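Ancestral congerin Con-anc (PDB 3AJY) binds beta-galactoside sugars as a galectin-type lectin, and represents a reconstructed ancestor of the fish galectins known as congerins. Local coordinates at residues A[79-82]-A[83-86]. Sequence-based numbering, arbitrary orientation.
Sequences PFSA and GEYF
Ser81 and Glu84 close a type II beta turn in which Glu84 N donates to Ser81 O at 3.2 Å, and the chain folds back on itself as it enters strand 85-92. The bond is bent, with an N-H...O angle of 151°, and the donor stands 32° from the plane of the Ser81 carbonyl. Gly83 takes the third position of the turn with a positive phi, a conformation that glycine adopts readily. The Glu84 side chain folds back toward Ser81: its CG, beside the backbone N, lies 3.6 Å from Ser81 O, and the bent chain brings OE2 to 3.4 Å from Ser81 CB, a van der Waals approach. Farther from the turn, a water bridges the two arms, accepting from Ser81 N and donating to Tyr85 O, both at 3.1 Å; it also lies in the plane of the Phe80 ring, at its edge. Next to it the aromatic residues meet obliquely, Phe80 CE1 resting 3.6 Å from Phe86 CB. With chi1 at 74°, Phe86 CG lies flanked by the backbone N and C, and the ring turns from Phe80 toward Phe31, which also packs edge-to-face with Phe80. Pro79 CG sits over one face of the Phe80 ring. Backbone bonds from Gly83, Glu84 and Phe86 to strand 18-24 and the adjoining Asn25 tie the returning arm to the five-stranded sheet of the galectin beta-sandwich. The contact thus grades from a polar, partly exposed turn to a buried aromatic end: one direct backbone bond fixes the reversal, while the water satisfies an amide and a carbonyl too far apart to pair directly.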
loop_
_atom_site.group_PDB
_atom_site.type_symbol
_atom_site.label_atom_id
_atom_site.label_comp_id
_atom_site.label_asym_id
_atom_site.label_seq_id
_atom_site.Cartn_x
_atom_site.Cartn_y
_atom_site.Cartn_z
ATOM N N PRO A 79 -1.722 22.013 -8.547
ATOM C CA PRO A 79 -0.342 21.864 -8.985
ATOM C C PRO A 79 -0.103 20.756 -10.007
ATOM O O PRO A 79 1.046 20.501 -10.372
ATOM C CB PRO A 79 0.400 21.541 -7.681
ATOM C CG PRO A 79 -0.581 20.826 -6.854
ATOM C CD PRO A 79 -1.980 21.250 -7.316
ATOM N N PHE A 80 -1.170 20.119 -10.480
ATOM C CA PHE A 80 -1.026 18.924 -11.306
ATOM C C PHE A 80 -1.079 19.190 -12.808
ATOM O O PHE A 80 -1.710 20.145 -13.246
ATOM C CB PHE A 80 -2.083 17.891 -10.898
ATOM C CG PHE A 80 -1.957 17.437 -9.468
ATOM C CD1 PHE A 80 -0.744 16.944 -8.987
ATOM C CD2 PHE A 80 -3.038 17.523 -8.601
ATOM C CE1 PHE A 80 -0.616 16.528 -7.677
ATOM C CE2 PHE A 80 -2.923 17.101 -7.281
ATOM C CZ PHE A 80 -1.717 16.593 -6.823
ATOM N N SER A 81 -0.403 18.339 -13.582
ATOM C CA SER A 81 -0.434 18.389 -15.054
ATOM C C SER A 81 -0.512 16.995 -15.658
ATOM O O SER A 81 0.092 16.062 -15.133
ATOM C CB SER A 81 0.829 19.064 -15.594
ATOM O OG SER A 81 0.983 20.357 -15.041
ATOM N N ALA A 82 -1.220 16.867 -16.779
ATOM C CA ALA A 82 -1.291 15.601 -17.511
ATOM C C ALA A 82 0.106 15.035 -17.739
ATOM O O ALA A 82 1.046 15.784 -18.018
ATOM C CB ALA A 82 -2.017 15.790 -18.854
ATOM N N GLY A 83 0.239 13.720 -17.604
ATOM C CA GLY A 83 1.499 13.025 -17.849
ATOM C C GLY A 83 2.599 13.125 -16.783
ATOM O O GLY A 83 3.673 12.535 -16.939
ATOM N N GLU A 84 2.340 13.857 -15.706
ATOM C CA GLU A 84 3.349 14.082 -14.652
ATOM C C GLU A 84 3.107 13.293 -13.360
ATOM O O GLU A 84 1.984 12.894 -13.066
ATOM C CB GLU A 84 3.422 15.569 -14.313
ATOM C CG GLU A 84 3.683 16.473 -15.511
ATOM C CD GLU A 84 4.559 17.661 -15.162
ATOM O OE1 GLU A 84 5.611 17.438 -14.526
ATOM O OE2 GLU A 84 4.212 18.812 -15.531
ATOM N N TYR A 85 4.183 13.089 -12.591
ATOM C CA TYR A 85 4.122 12.531 -11.242
ATOM C C TYR A 85 3.176 13.326 -10.351
ATOM O O TYR A 85 3.125 14.553 -10.420
ATOM C CB TYR A 85 5.534 12.501 -10.629
ATOM C CG TYR A 85 5.622 11.960 -9.213
ATOM C CD1 TYR A 85 5.429 10.604 -8.954
ATOM C CD2 TYR A 85 5.925 12.803 -8.139
ATOM C CE1 TYR A 85 5.527 10.095 -7.674
ATOM C CE2 TYR A 85 6.027 12.304 -6.835
ATOM C CZ TYR A 85 5.824 10.950 -6.618
ATOM O OH TYR A 85 5.911 10.429 -5.363
ATOM N N PHE A 86 2.389 12.620 -9.544
ATOM C CA PHE A 86 1.617 13.284 -8.508
ATOM C C PHE A 86 1.978 12.699 -7.154
ATOM O O PHE A 86 2.390 11.547 -7.045
ATOM C CB PHE A 86 0.110 13.195 -8.761
ATOM C CG PHE A 86 -0.480 11.832 -8.490
ATOM C CD1 PHE A 86 -0.678 10.933 -9.528
ATOM C CD2 PHE A 86 -0.863 11.466 -7.193
ATOM C CE1 PHE A 86 -1.233 9.656 -9.274
ATOM C CE2 PHE A 86 -1.398 10.212 -6.919
ATOM C CZ PHE A 86 -1.572 9.287 -7.975
HETATM O O HOH W 1 1.612 16.872 -11.758
#